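Local coordinates for beta sliding clamp (Borrelia burgdorferi, PDB 6DJ8), which forms a ring-shaped head-to-tail homodimer around DNA and probably tethers DNA polymerases and other proteins to it for processive synthesis, at residues F218-L228 / F242-F251. Residues are numbered along the deposited sequence; the frame is centred on the assembly and turned at random.
Sequences FIVPVKIFNFL and FSDKKFYVEF
The rings of F218 and F242 lie in an offset stack, their planes 15° from parallel and their centroids 4.3 Å apart. F218 CG comes within 3.4 Å of F242 CD2, while F242 CB sits over the face of the F218 ring, a CH-pi contact. V220 CG1 lies over one face of F247, 4.1 Å from the ring centroid. V220 CG2 sits between the two rings, touching the edge of F242 at CE2 and also F247 at CD1, 3.8 Å away. The F247 ring, placed by a CG anti to its own backbone N (chi1 170°), reaches further, to helix 223-231. There I224 CD1 touches its edge, and F225 approaches obliquely, CZ to CZ at 3.9 Å. One turn on, L228 applies a single methyl, CD2, 3.6 Å from F251 CE1 and also against V249 CG1.

The axes of helix segment 223-228 and strand 246-251 come within 11.4 Å, with directions 7° apart, which lets I224 and L228 meet F247, V249 and F251 in sequence. Strands 218-221 and 246-251 belong to different sheets. The helix packs across both, F225 touching V183 of strand 182-187 and I224 and L228 touching I256 of strand 254-259, consistent with the helices that line the inner face of sliding clamps. F185 meets F242 edge-to-face from strand 182-187. Where the chain turns before strand 246-251, S243 OG accepts from the backbone N of K245 and K246, an ST turn and ST motif. With no hydrogen bond or salt bridge between the segments, their join in this buried core of the central domain depends on the fit of apolar side chains.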
loop_
_atom_site.group_PDB
_atom_site.type_symbol
_atom_site.label_atom_id
_atom_site.label_comp_id
_atom_site.label_asym_id
_atom_site.label_seq_id
_atom_site.Cartn_x
_atom_site.Cartn_y
_atom_site.Cartn_z
ATOM N N PHE A 218 17.059 27.703 -20.256
ATOM C CA PHE A 218 17.620 26.527 -19.606
ATOM C C PHE A 218 16.567 25.437 -19.504
ATOM O O PHE A 218 15.399 25.715 -19.219
ATOM C CB PHE A 218 18.144 26.854 -18.194
ATOM C CG PHE A 218 19.026 28.077 -18.137
ATOM C CD1 PHE A 218 20.310 28.040 -18.652
ATOM C CD2 PHE A 218 18.572 29.254 -17.561
ATOM C CE1 PHE A 218 21.136 29.172 -18.609
ATOM C CE2 PHE A 218 19.379 30.388 -17.518
ATOM C CZ PHE A 218 20.670 30.347 -18.042
ATOM N N ILE A 219 17.003 24.196 -19.712
ATOM C CA ILE A 219 16.151 23.016 -19.637
ATOM C C ILE A 219 16.717 22.114 -18.551
ATOM O O ILE A 219 17.847 21.622 -18.678
ATOM C CB ILE A 219 16.077 22.265 -20.972
ATOM C CG1 ILE A 219 15.631 23.203 -22.100
ATOM C CG2 ILE A 219 15.142 21.057 -20.859
ATOM C CD1 ILE A 219 15.938 22.667 -23.442
ATOM N N VAL A 220 15.934 21.898 -17.506
ATOM C CA VAL A 220 16.341 21.138 -16.324
ATOM C C VAL A 220 15.539 19.843 -16.271
ATOM O O VAL A 220 14.306 19.895 -16.273
ATOM C CB VAL A 220 16.119 21.946 -15.036
ATOM C CG1 VAL A 220 16.614 21.142 -13.828
ATOM C CG2 VAL A 220 16.828 23.296 -15.127
ATOM N N PRO A 221 16.182 18.686 -16.189
ATOM C CA PRO A 221 15.428 17.430 -16.092
ATOM C C PRO A 221 14.473 17.480 -14.916
ATOM O O PRO A 221 14.796 18.007 -13.850
ATOM C CB PRO A 221 16.509 16.360 -15.902
ATOM C CG PRO A 221 17.747 16.972 -16.521
ATOM C CD PRO A 221 17.635 18.429 -16.130
ATOM N N VAL A 222 13.259 16.970 -15.137
ATOM C CA VAL A 222 12.232 17.126 -14.125
ATOM C C VAL A 222 12.574 16.363 -12.840
ATOM O O VAL A 222 12.090 16.735 -11.767
ATOM C CB VAL A 222 10.857 16.704 -14.686
ATOM C CG1 VAL A 222 10.791 15.163 -14.940
ATOM C CG2 VAL A 222 9.754 17.155 -13.729
ATOM N N LYS A 223 13.400 15.320 -12.903
ATOM C CA LYS A 223 13.576 14.477 -11.710
ATOM C C LYS A 223 14.002 15.302 -10.501
ATOM O O LYS A 223 13.471 15.111 -9.398
ATOM C CB LYS A 223 14.583 13.359 -11.969
ATOM C CG LYS A 223 14.861 12.478 -10.737
ATOM C CD LYS A 223 15.839 11.368 -11.052
ATOM C CE LYS A 223 16.049 10.436 -9.837
ATOM N NZ LYS A 223 17.085 9.407 -10.152
ATOM N N ILE A 224 14.901 16.281 -10.696
ATOM C CA ILE A 224 15.350 17.051 -9.538
ATOM C C ILE A 224 14.190 17.793 -8.888
ATOM O O ILE A 224 14.186 17.997 -7.667
ATOM C CB ILE A 224 16.508 18.015 -9.895
ATOM C CG1 ILE A 224 17.162 18.500 -8.594
ATOM C CG2 ILE A 224 15.999 19.207 -10.710
ATOM C CD1 ILE A 224 18.443 19.284 -8.797
ATOM N N PHE A 225 13.169 18.178 -9.666
ATOM C CA PHE A 225 12.048 18.882 -9.054
ATOM C C PHE A 225 11.162 17.934 -8.255
ATOM O O PHE A 225 10.663 18.306 -7.191
ATOM C CB PHE A 225 11.250 19.636 -10.126
ATOM C CG PHE A 225 12.071 20.698 -10.788
ATOM C CD1 PHE A 225 12.380 21.859 -10.103
ATOM C CD2 PHE A 225 12.640 20.488 -12.029
ATOM C CE1 PHE A 225 13.199 22.831 -10.680
ATOM C CE2 PHE A 225 13.444 21.445 -12.604
ATOM C CZ PHE A 225 13.727 22.623 -11.922
ATOM N N ASN A 226 10.945 16.715 -8.746
ATOM C CA ASN A 226 10.244 15.729 -7.919
ATOM C C ASN A 226 10.995 15.500 -6.617
ATOM O O ASN A 226 10.400 15.512 -5.540
ATOM C CB ASN A 226 10.067 14.429 -8.699
ATOM C CG ASN A 226 9.125 14.609 -9.886
ATOM O OD1 ASN A 226 8.178 15.385 -9.800
ATOM N ND2 ASN A 226 9.379 13.900 -10.989
ATOM N N PHE A 227 12.325 15.426 -6.693
ATOM C CA PHE A 227 13.156 15.251 -5.497
ATOM C C PHE A 227 12.997 16.426 -4.535
ATOM O O PHE A 227 12.755 16.249 -3.328
ATOM C CB PHE A 227 14.609 15.118 -5.961
ATOM C CG PHE A 227 15.598 14.828 -4.882
ATOM C CD1 PHE A 227 15.316 13.907 -3.881
ATOM C CD2 PHE A 227 16.853 15.416 -4.923
ATOM C CE1 PHE A 227 16.264 13.607 -2.906
ATOM C CE2 PHE A 227 17.808 15.125 -3.954
ATOM C CZ PHE A 227 17.505 14.220 -2.944
ATOM N N LEU A 228 13.095 17.637 -5.079
ATOM C CA LEU A 228 13.084 18.862 -4.293
ATOM C C LEU A 228 11.789 19.032 -3.514
ATOM O O LEU A 228 11.800 19.538 -2.385
ATOM C CB LEU A 228 13.254 20.060 -5.232
ATOM C CG LEU A 228 14.677 20.399 -5.643
ATOM C CD1 LEU A 228 14.624 21.402 -6.761
ATOM C CD2 LEU A 228 15.354 20.978 -4.436
ATOM N N PHE A 242 22.066 29.002 -12.080
ATOM C CA PHE A 242 22.274 28.358 -13.369
ATOM C C PHE A 242 23.658 28.674 -13.897
ATOM O O PHE A 242 24.122 29.815 -13.792
ATOM C CB PHE A 242 21.292 28.860 -14.412
ATOM C CG PHE A 242 19.905 28.362 -14.252
ATOM C CD1 PHE A 242 18.998 29.075 -13.500
ATOM C CD2 PHE A 242 19.491 27.207 -14.887
ATOM C CE1 PHE A 242 17.706 28.649 -13.373
ATOM C CE2 PHE A 242 18.191 26.765 -14.755
ATOM C CZ PHE A 242 17.296 27.487 -14.000
ATOM N N SER A 243 24.266 27.696 -14.556
ATOM C CA SER A 243 25.494 27.897 -15.316
ATOM C C SER A 243 25.239 27.466 -16.760
ATOM O O SER A 243 24.105 27.172 -17.151
ATOM C CB SER A 243 26.657 27.128 -14.689
ATOM O OG SER A 243 26.683 25.787 -15.143
ATOM N N ASP A 244 26.305 27.425 -17.558
ATOM C CA ASP A 244 26.152 26.979 -18.938
ATOM C C ASP A 244 25.675 25.536 -19.003
ATOM O O ASP A 244 24.869 25.181 -19.871
ATOM C CB ASP A 244 27.473 27.150 -19.692
ATOM C CG ASP A 244 28.663 26.620 -18.910
ATOM O OD1 ASP A 244 28.733 25.393 -18.691
ATOM O OD2 ASP A 244 29.528 27.430 -18.514
ATOM N N LYS A 245 26.114 24.705 -18.062
ATOM C CA LYS A 245 25.858 23.281 -18.124
ATOM C C LYS A 245 25.099 22.734 -16.925
ATOM O O LYS A 245 24.646 21.586 -16.985
ATOM C CB LYS A 245 27.183 22.511 -18.258
ATOM N N LYS A 246 24.956 23.492 -15.840
ATOM C CA LYS A 246 24.437 22.911 -14.612
ATOM C C LYS A 246 23.393 23.805 -13.957
ATOM O O LYS A 246 23.311 25.013 -14.193
ATOM C CB LYS A 246 25.578 22.584 -13.622
ATOM C CG LYS A 246 25.933 23.673 -12.627
ATOM C CD LYS A 246 27.015 23.168 -11.664
ATOM C CE LYS A 246 27.448 24.219 -10.646
ATOM N NZ LYS A 246 26.419 24.477 -9.604
ATOM N N PHE A 247 22.580 23.156 -13.128
ATOM C CA PHE A 247 21.530 23.767 -12.337
ATOM C C PHE A 247 21.838 23.484 -10.872
ATOM O O PHE A 247 22.265 22.378 -10.527
ATOM C CB PHE A 247 20.176 23.172 -12.751
ATOM C CG PHE A 247 19.031 23.541 -11.864
ATOM C CD1 PHE A 247 18.404 24.776 -11.999
ATOM C CD2 PHE A 247 18.544 22.640 -10.932
ATOM C CE1 PHE A 247 17.333 25.121 -11.212
ATOM C CE2 PHE A 247 17.461 22.971 -10.140
ATOM C CZ PHE A 247 16.850 24.220 -10.275
ATOM N N TYR A 248 21.648 24.482 -10.016
ATOM C CA TYR A 248 22.103 24.386 -8.637
ATOM C C TYR A 248 21.044 24.983 -7.730
ATOM O O TYR A 248 20.452 26.011 -8.055
ATOM C CB TYR A 248 23.452 25.108 -8.444
ATOM C CG TYR A 248 23.936 25.229 -7.006
ATOM C CD1 TYR A 248 24.604 24.175 -6.379
ATOM C CD2 TYR A 248 23.761 26.413 -6.286
ATOM C CE1 TYR A 248 25.062 24.290 -5.073
ATOM C CE2 TYR A 248 24.221 26.535 -4.978
ATOM C CZ TYR A 248 24.871 25.471 -4.381
ATOM O OH TYR A 248 25.326 25.578 -3.088
ATOM N N VAL A 249 20.795 24.326 -6.601
ATOM C CA VAL A 249 19.777 24.759 -5.648
ATOM C C VAL A 249 20.344 24.610 -4.250
ATOM O O VAL A 249 21.005 23.612 -3.939
ATOM C CB VAL A 249 18.478 23.949 -5.780
ATOM C CG1 VAL A 249 17.511 24.316 -4.679
ATOM C CG2 VAL A 249 17.856 24.213 -7.098
ATOM N N GLU A 250 20.071 25.594 -3.400
ATOM C CA GLU A 250 20.630 25.590 -2.059
ATOM C C GLU A 250 19.602 26.206 -1.126
ATOM O O GLU A 250 19.014 27.241 -1.454
ATOM C CB GLU A 250 21.954 26.375 -2.046
ATOM C CG GLU A 250 22.482 26.698 -0.681
ATOM C CD GLU A 250 23.622 27.706 -0.736
ATOM O OE1 GLU A 250 23.640 28.627 0.105
ATOM O OE2 GLU A 250 24.483 27.584 -1.633
ATOM N N PHE A 251 19.366 25.553 0.008
ATOM C CA PHE A 251 18.366 25.962 0.985
ATOM C C PHE A 251 18.540 25.103 2.223
ATOM O O PHE A 251 18.863 23.918 2.115
ATOM C CB PHE A 251 16.935 25.802 0.453
ATOM C CG PHE A 251 16.561 24.384 0.104
ATOM C CD1 PHE A 251 16.874 23.855 -1.133
ATOM C CD2 PHE A 251 15.869 23.591 1.009
ATOM C CE1 PHE A 251 16.530 22.554 -1.462
ATOM C CE2 PHE A 251 15.509 22.285 0.685
ATOM C CZ PHE A 251 15.836 21.771 -0.558
#